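Local coordinates for protein putative sugar isomerase (Parabacteroides distasonis, PDB 3LMZ) that is a putative sugar isomerase with a xylose isomerase-like TIM barrel, probably interconverting sugar substrates, although its precise reaction remains unassigned, at residues Lys13-Phe27 with Ile243-Thr257. Sequence-based numbering, arbitrary orientation.
Sequences KAVNPFHLGMAGYTF and IAESIGYFKAVSDLT
Asp255 OD2 is gripped by several groups at once: a water that it shares with Lys13 NZ donates to it, Tyr249 OH of the second subunit bonds to it, and Lys13 NZ itself forms a long salt bridge to Asp255 OD2 (3.8 Å). The extended lysine chain runs alongside the aspartate, pointing the same way, and its ammonium also bonds to Gly206 O of the second subunit, so this end of the contact borders the dimer interface. The last turn of the helix offers its carbonyls to the incoming chain. Ala14 N donates to Asp255 O, and Asn16 ND2 reaches Ser254 O at 2.9 Å almost straight (176°); the acceptor lies in the amide plane, but the donor stands above the carbonyl plane. Arg220 bonds to the other end of that amide, Asn16 OD1, and so should help fix its rotation. In this TIM barrel helix 240-256 lies outside the closure where strand 19-22 pairs with strand 227-230, Ile243 and Ile247 also touching Leu230; it runs nearly antiparallel to strand 19-22 (171°), the axes 11.2 Å apart. Phe18 CZ meets Ser254 OG at the ring edge, while its ring lies oblique to that of Phe250, planes at 60°. Leu20 slides CD1 past the Phe250 ring and meets Ile247 CD1 at 4.1 Å. Beyond the strand, Thr26 CG2 and Ile243 CD1 abut tip to tip, tight at 3.4 Å. Phe27 CZ touches the same Ile243 methyl, and the Phe27 ring also packs on helix 32-41.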
loop_
_atom_site.group_PDB
_atom_site.type_symbol
_atom_site.label_atom_id
_atom_site.label_comp_id
_atom_site.label_asym_id
_atom_site.label_seq_id
_atom_site.Cartn_x
_atom_site.Cartn_y
_atom_site.Cartn_z
ATOM N N LYS A 13 -3.516 13.447 -10.461
ATOM C CA LYS A 13 -3.855 13.198 -9.058
ATOM C C LYS A 13 -4.550 14.401 -8.437
ATOM O O LYS A 13 -4.190 15.544 -8.719
ATOM C CB LYS A 13 -2.639 12.861 -8.244
ATOM C CG LYS A 13 -1.995 11.576 -8.719
ATOM C CD LYS A 13 -0.727 11.210 -8.001
ATOM C CE LYS A 13 -0.220 9.879 -8.470
ATOM N NZ LYS A 13 1.015 9.529 -7.756
ATOM N N ALA A 14 -5.563 14.113 -7.616
ATOM C CA ALA A 14 -6.329 15.157 -6.927
ATOM C C ALA A 14 -5.444 15.993 -6.010
ATOM O O ALA A 14 -4.417 15.531 -5.508
ATOM C CB ALA A 14 -7.513 14.539 -6.157
ATOM N N VAL A 15 -5.823 17.264 -5.877
ATOM C CA VAL A 15 -5.148 18.207 -4.970
ATOM C C VAL A 15 -5.768 18.106 -3.605
ATOM O O VAL A 15 -6.986 18.021 -3.493
ATOM C CB VAL A 15 -5.275 19.666 -5.510
ATOM C CG1 VAL A 15 -4.695 20.684 -4.534
ATOM C CG2 VAL A 15 -4.610 19.768 -6.891
ATOM N N ASN A 16 -4.927 18.038 -2.570
ATOM C CA ASN A 16 -5.416 17.949 -1.193
ATOM C C ASN A 16 -4.715 18.966 -0.332
ATOM O O ASN A 16 -3.563 19.291 -0.554
ATOM C CB ASN A 16 -5.120 16.555 -0.620
ATOM C CG ASN A 16 -5.892 15.457 -1.349
ATOM O OD1 ASN A 16 -7.119 15.424 -1.265
ATOM N ND2 ASN A 16 -5.188 14.545 -2.047
ATOM N N PRO A 17 -5.417 19.526 0.648
ATOM C CA PRO A 17 -4.819 20.583 1.498
ATOM C C PRO A 17 -3.914 20.104 2.634
ATOM O O PRO A 17 -3.177 20.907 3.234
ATOM C CB PRO A 17 -6.044 21.250 2.107
ATOM C CG PRO A 17 -7.067 20.151 2.213
ATOM C CD PRO A 17 -6.833 19.264 0.971
ATOM N N PHE A 18 -4.106 18.845 3.007
ATOM C CA PHE A 18 -3.381 18.216 4.082
ATOM C C PHE A 18 -2.032 17.648 3.614
ATOM O O PHE A 18 -1.792 17.482 2.427
ATOM C CB PHE A 18 -4.259 17.116 4.730
ATOM C CG PHE A 18 -4.391 15.895 3.871
ATOM C CD1 PHE A 18 -3.363 14.974 3.781
ATOM C CD2 PHE A 18 -5.499 15.695 3.120
ATOM C CE1 PHE A 18 -3.447 13.873 2.950
ATOM C CE2 PHE A 18 -5.568 14.492 2.257
ATOM C CZ PHE A 18 -4.558 13.655 2.220
ATOM N N HIS A 19 -1.195 17.293 4.578
ATOM C CA HIS A 19 0.110 16.698 4.324
ATOM C C HIS A 19 0.177 15.311 4.988
ATOM O O HIS A 19 -0.189 15.135 6.146
ATOM C CB HIS A 19 1.177 17.575 4.911
ATOM C CG HIS A 19 1.077 19.001 4.487
ATOM N ND1 HIS A 19 1.555 19.423 3.272
ATOM C CD2 HIS A 19 0.516 20.085 5.086
ATOM C CE1 HIS A 19 1.329 20.721 3.155
ATOM N NE2 HIS A 19 0.693 21.144 4.232
ATOM N N LEU A 20 0.677 14.319 4.269
ATOM C CA LEU A 20 0.873 12.978 4.767
ATOM C C LEU A 20 2.132 12.906 5.646
ATOM O O LEU A 20 3.236 13.308 5.245
ATOM C CB LEU A 20 1.021 12.004 3.588
ATOM C CG LEU A 20 1.195 10.524 3.935
ATOM C CD1 LEU A 20 0.057 9.972 4.811
ATOM C CD2 LEU A 20 1.253 9.642 2.672
ATOM N N GLY A 21 1.961 12.342 6.841
ATOM C CA GLY A 21 3.091 12.145 7.748
ATOM C C GLY A 21 3.034 10.818 8.458
ATOM O O GLY A 21 2.178 9.962 8.183
HETATM N N MSE A 22 3.985 10.633 9.370
HETATM C CA MSE A 22 4.008 9.482 10.250
HETATM C C MSE A 22 4.069 9.935 11.700
HETATM O O MSE A 22 4.831 10.789 12.090
HETATM C CB MSE A 22 5.218 8.595 9.952
HETATM C CG MSE A 22 5.176 7.244 10.665
HETATM SE SE MSE A 22 4.164 6.045 9.493
HETATM C CE MSE A 22 5.491 5.694 8.182
ATOM N N ALA A 23 3.244 9.250 12.478
ATOM C CA ALA A 23 3.187 9.435 13.916
ATOM C C ALA A 23 4.354 8.571 14.482
ATOM O O ALA A 23 4.576 7.434 14.015
ATOM C CB ALA A 23 1.777 8.928 14.443
ATOM N N GLY A 24 5.107 9.098 15.457
ATOM C CA GLY A 24 6.298 8.399 15.910
ATOM C C GLY A 24 6.034 7.059 16.598
ATOM O O GLY A 24 6.883 6.136 16.482
ATOM N N TYR A 25 4.911 6.899 17.284
ATOM C CA TYR A 25 4.605 5.642 17.964
ATOM C C TYR A 25 4.582 4.442 17.016
ATOM O O TYR A 25 4.830 3.296 17.426
ATOM C CB TYR A 25 3.305 5.742 18.750
ATOM C CG TYR A 25 2.981 4.573 19.614
ATOM C CD1 TYR A 25 3.744 4.312 20.740
ATOM C CD2 TYR A 25 1.880 3.771 19.354
ATOM C CE1 TYR A 25 3.411 3.248 21.589
ATOM C CE2 TYR A 25 1.525 2.746 20.208
ATOM C CZ TYR A 25 2.347 2.490 21.315
ATOM O OH TYR A 25 2.072 1.494 22.261
ATOM N N THR A 26 4.277 4.707 15.732
ATOM C CA THR A 26 4.377 3.619 14.746
ATOM C C THR A 26 5.710 2.857 14.861
ATOM O O THR A 26 5.777 1.643 14.639
ATOM C CB THR A 26 4.200 4.174 13.361
ATOM O OG1 THR A 26 2.884 4.705 13.251
ATOM C CG2 THR A 26 4.410 3.115 12.277
ATOM N N PHE A 27 6.801 3.624 15.149
ATOM C CA PHE A 27 8.161 3.123 15.227
ATOM C C PHE A 27 8.655 3.070 16.675
ATOM O O PHE A 27 9.863 3.099 16.899
ATOM C CB PHE A 27 9.047 4.013 14.337
ATOM C CG PHE A 27 8.794 3.825 12.878
ATOM C CD1 PHE A 27 9.365 2.762 12.188
ATOM C CD2 PHE A 27 7.920 4.660 12.197
ATOM C CE1 PHE A 27 9.101 2.565 10.841
ATOM C CE2 PHE A 27 7.664 4.440 10.846
ATOM C CZ PHE A 27 8.226 3.392 10.200
ATOM N N ILE A 243 2.400 -1.043 7.448
ATOM C CA ILE A 243 2.653 0.397 7.255
ATOM C C ILE A 243 2.572 0.712 5.758
ATOM O O ILE A 243 1.815 1.586 5.308
ATOM C CB ILE A 243 4.006 0.846 7.835
ATOM C CG1 ILE A 243 4.004 0.801 9.374
ATOM C CG2 ILE A 243 4.288 2.254 7.335
ATOM C CD1 ILE A 243 5.432 0.840 9.955
ATOM N N ALA A 244 3.274 -0.068 4.954
ATOM C CA ALA A 244 3.382 0.243 3.490
ATOM C C ALA A 244 2.086 0.007 2.747
ATOM O O ALA A 244 1.667 0.849 1.972
ATOM C CB ALA A 244 4.514 -0.611 2.874
ATOM N N GLU A 245 1.364 -1.073 3.109
ATOM C CA GLU A 245 0.051 -1.286 2.502
ATOM C C GLU A 245 -0.895 -0.155 2.866
ATOM O O GLU A 245 -1.629 0.362 2.031
ATOM C CB GLU A 245 -0.579 -2.602 2.980
ATOM C CG GLU A 245 -1.967 -2.872 2.387
ATOM C CD GLU A 245 -2.609 -4.186 2.827
ATOM O OE1 GLU A 245 -1.841 -5.077 3.309
ATOM O OE2 GLU A 245 -3.834 -4.303 2.611
ATOM N N SER A 246 -0.877 0.279 4.139
ATOM C CA SER A 246 -1.774 1.321 4.572
ATOM C C SER A 246 -1.480 2.642 3.836
ATOM O O SER A 246 -2.420 3.385 3.451
ATOM C CB SER A 246 -1.594 1.562 6.060
ATOM O OG SER A 246 -1.993 0.490 6.887
ATOM N N ILE A 247 -0.203 2.970 3.639
ATOM C CA ILE A 247 0.221 4.158 2.934
ATOM C C ILE A 247 -0.223 4.084 1.468
ATOM O O ILE A 247 -0.722 5.076 0.885
ATOM C CB ILE A 247 1.749 4.402 3.124
ATOM C CG1 ILE A 247 2.058 4.825 4.567
ATOM C CG2 ILE A 247 2.247 5.384 2.066
ATOM C CD1 ILE A 247 1.394 6.109 5.069
ATOM N N GLY A 248 -0.024 2.944 0.834
ATOM C CA GLY A 248 -0.498 2.796 -0.535
ATOM C C GLY A 248 -1.975 3.004 -0.713
ATOM O O GLY A 248 -2.403 3.679 -1.598
ATOM N N TYR A 249 -2.765 2.391 0.170
ATOM C CA TYR A 249 -4.197 2.518 0.114
ATOM C C TYR A 249 -4.554 4.014 0.297
ATOM O O TYR A 249 -5.340 4.620 -0.427
ATOM C CB TYR A 249 -4.893 1.647 1.117
ATOM C CG TYR A 249 -6.365 1.382 0.828
ATOM C CD1 TYR A 249 -7.313 2.322 1.097
ATOM C CD2 TYR A 249 -6.773 0.167 0.255
ATOM C CE1 TYR A 249 -8.678 2.089 0.758
ATOM C CE2 TYR A 249 -8.082 -0.069 -0.058
ATOM C CZ TYR A 249 -9.030 0.890 0.183
ATOM O OH TYR A 249 -10.336 0.645 -0.154
ATOM N N PHE A 250 -3.987 4.677 1.299
ATOM C CA PHE A 250 -4.311 6.061 1.607
ATOM C C PHE A 250 -3.866 6.983 0.477
ATOM O O PHE A 250 -4.553 7.987 0.153
ATOM C CB PHE A 250 -3.643 6.489 2.920
ATOM C CG PHE A 250 -4.070 7.852 3.404
ATOM C CD1 PHE A 250 -5.240 8.009 4.094
ATOM C CD2 PHE A 250 -3.312 8.959 3.111
ATOM C CE1 PHE A 250 -5.652 9.277 4.535
ATOM C CE2 PHE A 250 -3.731 10.226 3.523
ATOM C CZ PHE A 250 -4.896 10.369 4.211
ATOM N N LYS A 251 -2.701 6.726 -0.139
ATOM C CA LYS A 251 -2.271 7.553 -1.270
ATOM C C LYS A 251 -3.325 7.484 -2.407
ATOM O O LYS A 251 -3.697 8.483 -3.014
ATOM C CB LYS A 251 -0.916 7.121 -1.812
ATOM C CG LYS A 251 0.283 7.547 -0.969
ATOM C CD LYS A 251 1.582 6.981 -1.576
ATOM C CE LYS A 251 2.826 7.420 -0.845
ATOM N NZ LYS A 251 4.089 6.901 -1.523
ATOM N N ALA A 252 -3.784 6.263 -2.687
ATOM C CA ALA A 252 -4.784 6.095 -3.718
ATOM C C ALA A 252 -6.063 6.814 -3.405
ATOM O O ALA A 252 -6.601 7.484 -4.272
ATOM C CB ALA A 252 -5.065 4.615 -4.007
ATOM N N VAL A 253 -6.575 6.670 -2.182
ATOM C CA VAL A 253 -7.784 7.424 -1.802
ATOM C C VAL A 253 -7.567 8.938 -1.986
ATOM O O VAL A 253 -8.423 9.634 -2.526
ATOM C CB VAL A 253 -8.276 7.110 -0.388
ATOM C CG1 VAL A 253 -9.539 7.955 -0.058
ATOM C CG2 VAL A 253 -8.582 5.655 -0.252
ATOM N N SER A 254 -6.377 9.407 -1.622
ATOM C CA SER A 254 -6.042 10.864 -1.715
ATOM C C SER A 254 -6.051 11.331 -3.183
ATOM O O SER A 254 -6.490 12.439 -3.511
ATOM C CB SER A 254 -4.669 11.124 -1.129
ATOM O OG SER A 254 -4.666 10.806 0.255
ATOM N N ASP A 255 -5.554 10.440 -4.053
ATOM C CA ASP A 255 -5.367 10.764 -5.456
ATOM C C ASP A 255 -6.661 10.728 -6.276
ATOM O O ASP A 255 -6.845 11.505 -7.248
ATOM C CB ASP A 255 -4.423 9.753 -6.134
ATOM C CG ASP A 255 -2.990 9.869 -5.694
ATOM O OD1 ASP A 255 -2.621 10.858 -5.006
ATOM O OD2 ASP A 255 -2.251 8.901 -6.022
ATOM N N LEU A 256 -7.554 9.792 -5.933
ATOM C CA LEU A 256 -8.679 9.392 -6.795
ATOM C C LEU A 256 -10.031 9.885 -6.295
ATOM O O LEU A 256 -11.038 9.823 -7.037
ATOM C CB LEU A 256 -8.687 7.860 -6.932
ATOM C CG LEU A 256 -7.461 7.215 -7.621
ATOM C CD1 LEU A 256 -7.598 5.723 -7.530
ATOM C CD2 LEU A 256 -7.280 7.671 -9.088
ATOM N N THR A 257 -10.084 10.343 -5.041
ATOM C CA THR A 257 -11.355 10.791 -4.456
ATOM C C THR A 257 -11.619 12.183 -5.004
ATOM O O THR A 257 -10.724 13.002 -5.243
ATOM C CB THR A 257 -11.300 10.807 -2.920
ATOM O OG1 THR A 257 -11.142 9.467 -2.476
ATOM C CG2 THR A 257 -12.578 11.386 -2.323
ATOM O OXT THR A 257 -12.785 12.542 -5.243
HETATM O O HOH W 1 0.156 9.117 -4.917
HETATM O O HOH W 2 -3.094 13.397 -4.304
#